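Local coordinates for protein GTN Reductase (Agrobacterium tumefaciens, PDB 5N6G) that binds flavin mononucleotide and probably reduces activated carbon-carbon double bonds with NADH or NADPH, as an ene-reductase of the Old Yellow Enzyme family, at residues D159-A164 with V215-E220; G174-A179 with L261-V266; Y72-I77 with A167-F172; I51-T56 with E78-I83. All blocks are in the same frame, centred on the assembly; numbering follows the deposited sequence. Where two conformers were deposited one is given.

The four contacts belong to an eight-stranded parallel barrel, the TIM-barrel fold of Old Yellow Enzymes. Contact 4 comes first along the chain and joins strand 50-57 to helix 74-89. Contact 3 ties that helix to the end of helix 150-169, and the centres of contacts 3 and 4 are about 8 Å apart. Contact 1 packs helix 150-169 on helix 204-222. The centres of contacts 1 and 3 are about 14 Å apart. Contact 2 lies inside the barrel, where strands 174-178 and 263-267 face each other; its centre is about 12 Å from that of contact 1. Val175, on the outer face of strand 174-178, meets Val218 of contact 1. The set therefore runs from the outer helices to the flavin and ligand site.

Contact 1. Residues D159-A164 with V215-E220; sequences DYRSGA and VDAVAE
Val218 points its two methyl groups at two residues of the neighbouring helix, Tyr160 and Ala164. The contact joins neighbouring outer helices of the TIM barrel, 150-169 and 204-222. The short helical segments run in nearly the same direction, with a crossing angle of -35° and an axis separation of 8.5 Å. The small side chains of Ala164, Ala217 and Val218 line the interface. CG1 of Val218 lies anti to the backbone N (chi1 171°) and reaches CB of Ala164 at 3.9 Å. CG2, the other branch, faces Tyr160 and comes to 4.1 Å from its CB. The end of Tyr160 leads away from residues 215-220, and the side chain also touches Val214, Ile58 and His100. Inward, Val218 also rests on Val175 and Ile177 of strand 174-178, so it sits in the angle between two helices and the barrel wall. No hydrogen bond joins the two segments. Arg161 lies at the outer border, with its chain extended from CG to NE. Its aliphatic part runs past the methyl group of Ala217, while its NH1 forms a salt bridge with Glu158 of its own helix. The methyl carbon CB of Ala217 is 3.9 Å from CG of Arg161 and 3.8 Å from its NE.

Contact 2. Residues G174-A179 with L261-V266; sequences GVEIHA and LAFIHV. With FMN (flavin mononucleotide), chain B; 8OZ (2-Phenylacrylic acid), chain C.
Glu176 OE1 accepts a 2.8 Å hydrogen bond from His265 ND1, with an N-H...O angle of 153°. The oxygen is met on its syn side and lies close to the imidazole plane. The carboxylate and ring planes are 64° apart. The extended chain of Glu176, with CG anti to the backbone N (chi1 176°), carries the carboxylate past strand 227-231, which lies between the two strands in the sheet, to His265. The same OE1 sits at the edge of the Phe263 ring, 3.3 Å from CE2. Phe263 runs roughly at right angles to the glutamate chain, and its CZ packs against Glu176 CB at 3.7 Å. The second oxygen, OE2, takes a weak hydrogen bond from Gln97. Both carboxylate oxygens of this buried acid thus have donors, which would probably favour its charged form. Two residues further along the strand, His178 turns to the bound ligands. Its NE2 donates to atom O of 2-phenylacrylic acid at 2.9 Å, and Asn181 also bonds this ligand. NE2 lies 3.2 Å from O2 of the flavin. Trp99 stacks on the histidine ring. A His and Asn pair gripping an oxygen-bearing ligand group beside the flavin is characteristic of the Old Yellow Enzyme active site.

Contact 3. Residues Y72-I77 with A167-F172; sequences YKREAI and ALEAGF
The backbones come closest at Ile77 and Ala170, whose CA atoms are 5.2 Å apart, where the start of helix 74-89 meets the end of helix 150-169. Arg74 and Glu169 bridge the outer border. Their side chains cross at about a right angle and meet end-on, one nitrogen to each oxygen. The bond from Arg74 NH2 to Glu169 OE2 is 2.8 Å long and nearly straight, at 171°. Arg74 NH1 bonds to Glu169 OE1 at 3.0 Å. Both oxygens lie near the guanidinium plane and are approached on their syn sides, with both donors tilted out of the carboxylate plane. The two flat groups are twisted by 37°, so the fork is not coplanar. Glu169 is stretched out, with CG anti to the backbone N (chi1 -174°), while Arg74 is bent at chi2 and chi3 to bring its end round to the acid.

This bidentate salt bridge links two outer helices of the TIM barrel at an exposed border. The end of helix 150-169 forms a Schellman motif. Gly171 has positive phi, and the N atoms of Gly171 and Phe172 bond back to the O atoms of Leu168 and Ala167. The turn leads on to strand 174-178. Next to the salt bridge the contact is mostly van der Waals. Ile77 crosses the Glu169 chain, and its CD1 lies 3.7 Å from OE1 of Glu169. The other branch of Ile77, CG2, faces Ala170 CB at 4.1 Å. That methyl carbon also lies 3.8 Å from the carbonyl O of Ile77. Ala170 touches Trp80 of helix 74-89 as well, and its own carbonyl O accepts a hydrogen bond from Thr84 OG1.

Contact 4. Residues I51-T56 with E78-I83; sequences IVTEGT and EGWKKI
Trp80 sets CG anti to its own carbonyl carbon (chi1 -80°) and extends its indole from helix 74-89 toward Thr53, Glu54 and Thr56. Thr53 holds OG1 between the backbone N and the carbonyl carbon (chi1 66°), which leaves CG2 to meet the indole. The two side chains come from opposite directions, and CG2 of Thr53 lies 3.8 Å from CZ3 of Trp80. Thr56 slides past the other end of the ring system, its OG1 3.6 Å from NE1 of Trp80. The Glu54 carboxylate stands almost perpendicular to the indole plane, with OE2 4.1 Å from CH2 of Trp80. The helix and strand belong to a beta-alpha-beta unit of the TIM barrel, where the indole lies between helix and strand. The chain turns a corner at Glu54, and the next residue, Gly55, gives its N to O4 of the flavin. Phe172 meets the indole edge-to-face. The polar groups bond elsewhere: Trp80 NE1 to Gly70 O, Thr56 OG1 to Pro69 O, and Glu54 OE2 to Tyr42 OH. Thr53 OG1 donates to Glu54 O at 2.8 Å and is also hydrogen-bonded to Gln97 N. The contact therefore rests on van der Waals packing, while buried polar groups find partners around it.

Contact 1. Residues D159-A164 with V215-E220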
# COMPACT_ATOMS: atom_id res chain seq x y z
N ASP A 159 -2.78 -13.49 -11.04
CA ASP A 159 -1.88 -12.35 -11.17
C ASP A 159 -1.28 -11.96 -9.83
O ASP A 159 -0.13 -11.50 -9.77
CB ASP A 159 -2.59 -11.14 -11.80
CG ASP A 159 -2.89 -11.35 -13.28
OD1 ASP A 159 -2.23 -12.21 -13.93
OD2 ASP A 159 -3.78 -10.63 -13.79
N TYR A 160 -2.05 -12.07 -8.73
CA TYR A 160 -1.45 -11.83 -7.42
C TYR A 160 -0.40 -12.89 -7.09
O TYR A 160 0.64 -12.56 -6.50
CB TYR A 160 -2.52 -11.77 -6.33
CG TYR A 160 -3.15 -10.43 -6.13
CD1 TYR A 160 -2.50 -9.41 -5.43
CD2 TYR A 160 -4.43 -10.18 -6.59
CE1 TYR A 160 -3.09 -8.19 -5.24
CE2 TYR A 160 -5.02 -8.95 -6.41
CZ TYR A 160 -4.35 -7.96 -5.71
OH TYR A 160 -4.94 -6.75 -5.52
N ARG A 161 -0.64 -14.15 -7.46
CA ARG A 161 0.36 -15.19 -7.25
C ARG A 161 1.63 -14.86 -8.01
O ARG A 161 2.74 -14.93 -7.46
CB ARG A 161 -0.16 -16.57 -7.67
CG ARG A 161 -1.31 -17.11 -6.83
CD ARG A 161 -1.71 -18.52 -7.21
NE ARG A 161 -3.00 -18.84 -6.59
CZ ARG A 161 -4.18 -18.79 -7.20
NH1 ARG A 161 -4.27 -18.54 -8.50
NH2 ARG A 161 -5.28 -19.02 -6.50
N SER A 162 1.50 -14.55 -9.30
CA SER A 162 2.70 -14.30 -10.08
C SER A 162 3.39 -13.01 -9.64
O SER A 162 4.62 -12.92 -9.69
CB SER A 162 2.38 -14.30 -11.58
OG SER A 162 1.62 -13.18 -11.95
N GLY A 163 2.62 -12.00 -9.23
CA GLY A 163 3.21 -10.78 -8.71
C GLY A 163 3.99 -10.98 -7.43
O GLY A 163 5.07 -10.41 -7.25
N ALA A 164 3.46 -11.80 -6.52
CA ALA A 164 4.19 -12.13 -5.30
C ALA A 164 5.48 -12.89 -5.61
O ALA A 164 6.54 -12.60 -5.05
CB ALA A 164 3.29 -12.94 -4.37
N VAL A 215 -5.09 -12.85 0.07
CA VAL A 215 -4.11 -13.13 1.11
C VAL A 215 -3.66 -14.59 1.05
O VAL A 215 -2.48 -14.89 1.12
CB VAL A 215 -4.67 -12.78 2.50
CG1 VAL A 215 -3.74 -13.31 3.61
CG2 VAL A 215 -4.84 -11.30 2.64
N ASP A 216 -4.61 -15.51 0.93
CA ASP A 216 -4.24 -16.91 0.93
C ASP A 216 -3.46 -17.30 -0.33
O ASP A 216 -2.56 -18.14 -0.26
CB ASP A 216 -5.49 -17.77 1.12
CG ASP A 216 -6.15 -17.57 2.48
OD1 ASP A 216 -5.44 -17.12 3.43
OD2 ASP A 216 -7.36 -17.86 2.62
N ALA A 217 -3.76 -16.67 -1.48
CA ALA A 217 -2.99 -16.92 -2.70
C ALA A 217 -1.55 -16.43 -2.57
O ALA A 217 -0.60 -17.14 -2.95
CB ALA A 217 -3.68 -16.24 -3.90
N VAL A 218 -1.36 -15.21 -2.06
CA VAL A 218 -0.01 -14.66 -1.87
C VAL A 218 0.76 -15.46 -0.83
O VAL A 218 1.92 -15.83 -1.03
CB VAL A 218 -0.11 -13.17 -1.49
CG1 VAL A 218 1.24 -12.61 -1.07
CG2 VAL A 218 -0.73 -12.37 -2.64
N ALA A 219 0.12 -15.74 0.31
CA ALA A 219 0.80 -16.47 1.38
C ALA A 219 1.22 -17.86 0.95
O ALA A 219 2.28 -18.35 1.36
CB ALA A 219 -0.10 -16.53 2.61
N GLU A 220 0.40 -18.54 0.14
CA GLU A 220 0.76 -19.86 -0.35
C GLU A 220 1.98 -19.77 -1.26
O GLU A 220 2.83 -20.67 -1.26
CB GLU A 220 -0.43 -20.47 -1.09
CG GLU A 220 -0.18 -21.87 -1.64
CD GLU A 220 0.08 -22.89 -0.55
OE1 GLU A 220 -0.61 -22.83 0.49
OE2 GLU A 220 0.97 -23.74 -0.73

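Contact 2. Residues G174-A179 with L261-V266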
# COMPACT_ATOMS: atom_id res chain seq x y z
N GLY A 174 9.54 -9.39 1.15
CA GLY A 174 8.14 -9.74 1.30
C GLY A 174 7.30 -8.76 0.50
O GLY A 174 7.82 -7.97 -0.29
N VAL A 175 6.00 -8.83 0.73
CA VAL A 175 5.05 -7.95 0.06
C VAL A 175 4.06 -7.39 1.07
O VAL A 175 3.73 -8.03 2.08
CB VAL A 175 4.25 -8.64 -1.07
CG1 VAL A 175 5.21 -9.24 -2.10
CG2 VAL A 175 3.29 -9.69 -0.55
N GLU A 176 3.57 -6.21 0.76
CA GLU A 176 2.39 -5.64 1.40
C GLU A 176 1.27 -5.65 0.38
O GLU A 176 1.36 -4.99 -0.66
CB GLU A 176 2.65 -4.21 1.89
CG GLU A 176 1.42 -3.54 2.48
CD GLU A 176 1.70 -2.16 3.07
OE1 GLU A 176 2.18 -2.06 4.23
OE2 GLU A 176 1.39 -1.17 2.37
N ILE A 177 0.20 -6.38 0.67
CA ILE A 177 -0.96 -6.35 -0.21
C ILE A 177 -1.67 -5.02 -0.04
O ILE A 177 -2.07 -4.65 1.07
CB ILE A 177 -1.91 -7.52 0.10
CG1 ILE A 177 -1.27 -8.86 -0.23
CG2 ILE A 177 -3.19 -7.37 -0.67
CD1 ILE A 177 -1.91 -10.05 0.50
N HIS A 178 -1.83 -4.27 -1.13
CA HIS A 178 -2.58 -3.01 -1.07
C HIS A 178 -4.07 -3.31 -0.99
O HIS A 178 -4.72 -3.60 -2.00
CB HIS A 178 -2.28 -2.15 -2.28
CG HIS A 178 -2.64 -0.71 -2.09
ND1 HIS A 178 -3.60 -0.28 -1.20
CD2 HIS A 178 -2.15 0.41 -2.68
CE1 HIS A 178 -3.67 1.04 -1.22
NE2 HIS A 178 -2.81 1.48 -2.12
N ALA A 179 -4.64 -3.20 0.21
CA ALA A 179 -6.07 -3.44 0.39
C ALA A 179 -6.73 -2.21 0.98
O ALA A 179 -7.69 -2.30 1.76
CB ALA A 179 -6.32 -4.66 1.27
N LEU A 261 0.34 -13.90 9.52
CA LEU A 261 0.88 -12.87 8.65
C LEU A 261 2.01 -12.09 9.33
O LEU A 261 2.13 -12.03 10.57
CB LEU A 261 -0.21 -11.91 8.20
CG LEU A 261 -1.37 -12.53 7.40
CD1 LEU A 261 -2.31 -11.44 6.97
CD2 LEU A 261 -0.84 -13.29 6.19
N ALA A 262 2.82 -11.44 8.48
CA ALA A 262 4.00 -10.73 8.96
C ALA A 262 3.64 -9.40 9.61
O ALA A 262 4.22 -9.04 10.64
CB ALA A 262 4.97 -10.50 7.80
N PHE A 263 2.66 -8.70 9.05
CA PHE A 263 2.30 -7.38 9.55
C PHE A 263 0.94 -6.95 9.01
O PHE A 263 0.49 -7.38 7.94
CB PHE A 263 3.37 -6.30 9.20
CG PHE A 263 3.60 -6.08 7.72
CD1 PHE A 263 4.55 -6.84 7.04
CD2 PHE A 263 2.89 -5.11 7.01
CE1 PHE A 263 4.79 -6.65 5.68
CE2 PHE A 263 3.14 -4.91 5.64
CZ PHE A 263 4.08 -5.68 4.99
N ILE A 264 0.30 -6.09 9.80
CA ILE A 264 -0.89 -5.35 9.43
C ILE A 264 -0.52 -3.88 9.48
O ILE A 264 -0.02 -3.39 10.50
CB ILE A 264 -2.07 -5.60 10.40
CG1 ILE A 264 -2.25 -7.10 10.70
CG2 ILE A 264 -3.34 -4.92 9.87
CD1 ILE A 264 -2.69 -7.93 9.50
N HIS A 265 -0.77 -3.17 8.38
CA HIS A 265 -0.47 -1.75 8.26
C HIS A 265 -1.79 -1.00 8.15
O HIS A 265 -2.54 -1.21 7.19
CB HIS A 265 0.42 -1.53 7.03
CG HIS A 265 0.89 -0.13 6.83
ND1 HIS A 265 1.78 0.19 5.84
CD2 HIS A 265 0.59 1.03 7.45
CE1 HIS A 265 2.04 1.48 5.87
NE2 HIS A 265 1.32 2.02 6.84
N VAL A 266 -2.08 -0.15 9.13
CA VAL A 266 -3.39 0.49 9.23
C VAL A 266 -3.24 2.00 9.05
O VAL A 266 -2.44 2.65 9.74
CB VAL A 266 -4.07 0.16 10.57
CG1 VAL A 266 -3.23 0.62 11.75
CG2 VAL A 266 -5.46 0.79 10.64
N1 FMN B . -0.65 5.02 0.06
C2 FMN B . -0.54 3.75 -0.43
O2 FMN B . -1.04 2.77 0.17
N3 FMN B . 0.15 3.53 -1.60
C4 FMN B . 0.74 4.51 -2.38
O4 FMN B . 1.38 4.20 -3.39
C4A FMN B . 0.59 5.85 -1.87
N5 FMN B . 1.15 6.83 -2.54
C5A FMN B . 1.14 8.09 -1.96
C6 FMN B . 1.83 9.11 -2.59
C7 FMN B . 1.95 10.36 -2.00
C7M FMN B . 2.74 11.44 -2.72
C8 FMN B . 1.37 10.60 -0.75
C8M FMN B . 1.53 11.93 -0.05
C9 FMN B . 0.66 9.59 -0.12
C9A FMN B . 0.55 8.33 -0.71
N10 FMN B . -0.06 7.25 -0.04
C10 FMN B . -0.08 6.00 -0.61
C1' FMN B . -0.51 7.45 1.34
C2' FMN B . 0.67 7.39 2.31
O2' FMN B . 1.25 6.08 2.33
C3' FMN B . 0.30 7.79 3.74
O3' FMN B . -0.77 6.97 4.20
C4' FMN B . -0.13 9.25 3.88
O4' FMN B . 0.86 10.11 3.30
C5' FMN B . -0.40 9.63 5.32
O5' FMN B . 0.79 9.50 6.11
P FMN B . 1.71 10.75 6.61
O1P FMN B . 0.81 11.59 7.49
O2P FMN B . 2.08 11.50 5.34
O3P FMN B . 2.85 10.11 7.31
C4 8OZ C . -1.46 9.23 -4.39
C5 8OZ C . -1.46 9.34 -5.76
C6 8OZ C . -1.71 8.22 -6.54
C7 8OZ C . -1.94 7.00 -5.94
C8 8OZ C . -2.93 5.40 -2.71
C 8OZ C . -1.44 4.48 -4.43
O 8OZ C . -2.94 4.37 -2.07
C1 8OZ C . -2.05 5.53 -3.92
C2 8OZ C . -1.92 6.87 -4.56
C3 8OZ C . -1.69 8.01 -3.78
O1 8OZ C . -3.68 6.42 -2.39

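Contact 3. Residues Y72-I77 with A167-F172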
# COMPACT_ATOMS: atom_id res chain seq x y z
N TYR A 72 5.27 -6.85 -13.74
CA TYR A 72 4.78 -7.74 -14.80
C TYR A 72 5.63 -7.71 -16.07
O TYR A 72 5.26 -8.35 -17.07
CB TYR A 72 3.31 -7.40 -15.11
CG TYR A 72 3.04 -5.95 -15.46
CD1 TYR A 72 3.18 -5.49 -16.77
CD2 TYR A 72 2.69 -5.03 -14.48
CE1 TYR A 72 2.92 -4.16 -17.10
CE2 TYR A 72 2.45 -3.71 -14.78
CZ TYR A 72 2.57 -3.27 -16.08
OH TYR A 72 2.32 -1.94 -16.38
N LYS A 73 6.75 -7.01 -16.06
CA LYS A 73 7.74 -7.07 -17.14
C LYS A 73 9.05 -7.60 -16.59
O LYS A 73 9.41 -7.29 -15.44
CB LYS A 73 7.97 -5.68 -17.76
CG LYS A 73 6.76 -5.04 -18.41
CD LYS A 73 7.11 -3.67 -18.97
CE LYS A 73 5.92 -3.03 -19.67
NZ LYS A 73 6.32 -1.78 -20.37
N ARG A 74 9.77 -8.39 -17.40
CA ARG A 74 11.08 -8.87 -16.98
C ARG A 74 12.00 -7.71 -16.66
O ARG A 74 12.77 -7.76 -15.69
CB ARG A 74 11.74 -9.73 -18.06
CG ARG A 74 10.96 -10.96 -18.44
CD ARG A 74 10.80 -11.91 -17.26
NE ARG A 74 12.07 -12.31 -16.67
CZ ARG A 74 12.18 -12.85 -15.46
NH1 ARG A 74 11.10 -13.04 -14.70
NH2 ARG A 74 13.36 -13.20 -14.99
N GLU A 75 11.96 -6.67 -17.49
CA GLU A 75 12.79 -5.49 -17.27
C GLU A 75 12.45 -4.82 -15.94
O GLU A 75 13.34 -4.24 -15.31
CB GLU A 75 12.59 -4.51 -18.41
CG GLU A 75 13.17 -4.99 -19.74
CD GLU A 75 12.24 -5.92 -20.53
OE1 GLU A 75 11.12 -6.24 -20.04
OE2 GLU A 75 12.63 -6.30 -21.67
N ALA A 76 11.19 -4.89 -15.52
CA ALA A 76 10.79 -4.29 -14.25
C ALA A 76 11.36 -5.08 -13.09
O ALA A 76 11.84 -4.51 -12.11
CB ALA A 76 9.26 -4.22 -14.14
N ILE A 77 11.30 -6.41 -13.17
CA ILE A 77 11.92 -7.24 -12.15
C ILE A 77 13.41 -6.92 -12.03
O ILE A 77 13.94 -6.81 -10.92
CB ILE A 77 11.66 -8.73 -12.47
CG1 ILE A 77 10.17 -9.02 -12.26
CG2 ILE A 77 12.53 -9.62 -11.60
CD1 ILE A 77 9.72 -10.40 -12.71
N ALA A 167 7.99 -10.51 -6.98
CA ALA A 167 8.60 -9.72 -5.92
C ALA A 167 9.75 -10.48 -5.27
O ALA A 167 10.82 -9.91 -5.01
CB ALA A 167 7.54 -9.35 -4.88
N LEU A 168 9.55 -11.77 -4.97
CA LEU A 168 10.65 -12.55 -4.42
C LEU A 168 11.81 -12.66 -5.41
O LEU A 168 12.98 -12.59 -5.02
CB LEU A 168 10.17 -13.94 -4.02
CG LEU A 168 9.45 -14.09 -2.68
CD1 LEU A 168 9.20 -15.57 -2.42
CD2 LEU A 168 10.23 -13.48 -1.53
N GLU A 169 11.51 -12.85 -6.70
CA GLU A 169 12.57 -12.93 -7.69
C GLU A 169 13.36 -11.63 -7.76
O GLU A 169 14.58 -11.65 -8.03
CB GLU A 169 11.98 -13.24 -9.08
CG GLU A 169 13.07 -13.48 -10.11
CD GLU A 169 12.57 -13.76 -11.51
OE1 GLU A 169 11.36 -13.60 -11.79
OE2 GLU A 169 13.42 -14.11 -12.34
N ALA A 170 12.70 -10.51 -7.53
CA ALA A 170 13.35 -9.20 -7.52
C ALA A 170 14.07 -8.91 -6.22
O ALA A 170 14.62 -7.81 -6.09
CB ALA A 170 12.34 -8.10 -7.78
N GLY A 171 14.08 -9.83 -5.26
CA GLY A 171 14.86 -9.67 -4.06
C GLY A 171 14.15 -8.99 -2.91
O GLY A 171 14.81 -8.65 -1.92
N PHE A 172 12.84 -8.77 -2.99
CA PHE A 172 12.12 -8.19 -1.88
C PHE A 172 12.10 -9.15 -0.70
O PHE A 172 12.12 -10.37 -0.87
CB PHE A 172 10.70 -7.83 -2.28
CG PHE A 172 10.60 -6.63 -3.18
CD1 PHE A 172 10.66 -5.34 -2.64
CD2 PHE A 172 10.46 -6.77 -4.54
CE1 PHE A 172 10.57 -4.23 -3.44
CE2 PHE A 172 10.36 -5.66 -5.35
CZ PHE A 172 10.44 -4.38 -4.80

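Contact 4. Residues I51-T56 with E78-I83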
# COMPACT_ATOMS: atom_id res chain seq x y z
N ILE A 51 11.14 -0.35 4.41
CA ILE A 51 10.58 0.43 3.32
C ILE A 51 9.42 -0.36 2.73
O ILE A 51 9.59 -1.53 2.40
CB ILE A 51 11.63 0.70 2.23
CG1 ILE A 51 12.72 1.64 2.75
CG2 ILE A 51 10.95 1.29 0.99
CD1 ILE A 51 13.90 1.80 1.80
N VAL A 52 8.26 0.29 2.59
CA VAL A 52 7.19 -0.20 1.72
C VAL A 52 7.28 0.59 0.44
O VAL A 52 7.27 1.83 0.47
CB VAL A 52 5.80 -0.06 2.37
CG1 VAL A 52 4.75 -0.69 1.49
CG2 VAL A 52 5.80 -0.68 3.77
N THR A 53 7.39 -0.11 -0.69
CA THR A 53 7.51 0.60 -1.94
C THR A 53 6.22 1.35 -2.25
O THR A 53 5.13 1.03 -1.76
CB THR A 53 7.78 -0.31 -3.14
OG1 THR A 53 6.66 -1.17 -3.41
CG2 THR A 53 9.02 -1.16 -2.96
N GLU A 54 6.34 2.31 -3.16
CA GLU A 54 5.19 2.81 -3.91
C GLU A 54 4.35 1.64 -4.40
O GLU A 54 4.87 0.57 -4.70
CB GLU A 54 5.66 3.64 -5.10
CG GLU A 54 6.44 2.87 -6.18
CD GLU A 54 7.44 3.76 -6.92
OE1 GLU A 54 7.05 4.48 -7.87
OE2 GLU A 54 8.64 3.73 -6.55
N GLY A 55 3.05 1.87 -4.56
CA GLY A 55 2.23 0.83 -5.12
C GLY A 55 2.79 0.36 -6.44
O GLY A 55 3.19 1.18 -7.29
N THR A 56 2.87 -0.95 -6.61
CA THR A 56 3.46 -1.55 -7.80
C THR A 56 2.49 -2.57 -8.38
O THR A 56 2.22 -3.60 -7.74
CB THR A 56 4.84 -2.13 -7.47
OG1 THR A 56 5.47 -2.58 -8.69
CG2 THR A 56 4.80 -3.25 -6.48
N GLU A 78 14.10 -6.77 -13.16
CA GLU A 78 15.51 -6.42 -13.13
C GLU A 78 15.73 -5.06 -12.49
O GLU A 78 16.65 -4.87 -11.69
CB GLU A 78 16.09 -6.44 -14.55
CG GLU A 78 17.55 -6.04 -14.63
CD GLU A 78 18.47 -7.00 -13.88
OE1 GLU A 78 18.06 -8.16 -13.65
OE2 GLU A 78 19.59 -6.59 -13.53
N GLY A 79 14.88 -4.08 -12.83
CA GLY A 79 15.01 -2.77 -12.22
C GLY A 79 14.78 -2.80 -10.72
O GLY A 79 15.48 -2.12 -9.96
N TRP A 80 13.79 -3.57 -10.27
CA TRP A 80 13.59 -3.72 -8.84
C TRP A 80 14.75 -4.43 -8.16
O TRP A 80 15.06 -4.14 -6.98
CB TRP A 80 12.30 -4.47 -8.57
CG TRP A 80 11.05 -3.67 -8.67
CD1 TRP A 80 9.99 -3.93 -9.49
CD2 TRP A 80 10.68 -2.51 -7.90
NE1 TRP A 80 8.99 -3.02 -9.28
CE2 TRP A 80 9.39 -2.13 -8.32
CE3 TRP A 80 11.32 -1.76 -6.91
CZ2 TRP A 80 8.72 -1.03 -7.77
CZ3 TRP A 80 10.65 -0.65 -6.38
CH2 TRP A 80 9.36 -0.31 -6.82
N LYS A 81 15.38 -5.39 -8.84
CA LYS A 81 16.51 -6.09 -8.24
C LYS A 81 17.64 -5.12 -7.91
O LYS A 81 18.31 -5.27 -6.88
CB LYS A 81 16.98 -7.21 -9.16
CG LYS A 81 18.09 -8.08 -8.60
CD LYS A 81 17.61 -8.89 -7.39
CE LYS A 81 18.67 -9.87 -6.90
NZ LYS A 81 18.21 -10.66 -5.73
N LYS A 82 17.88 -4.13 -8.76
CA LYS A 82 18.90 -3.14 -8.44
C LYS A 82 18.53 -2.38 -7.17
O LYS A 82 19.41 -2.08 -6.34
CB LYS A 82 19.07 -2.17 -9.61
CG LYS A 82 20.21 -1.19 -9.43
CD LYS A 82 20.21 -0.13 -10.54
CE LYS A 82 21.54 0.60 -10.61
NZ LYS A 82 22.35 0.18 -11.80
N ILE A 83 17.24 -2.08 -6.99
CA ILE A 83 16.77 -1.34 -5.83
C ILE A 83 16.90 -2.19 -4.56
O ILE A 83 17.41 -1.71 -3.54
CB ILE A 83 15.32 -0.89 -6.05
CG1 ILE A 83 15.31 0.22 -7.11
CG2 ILE A 83 14.68 -0.42 -4.74
CD1 ILE A 83 13.97 0.58 -7.60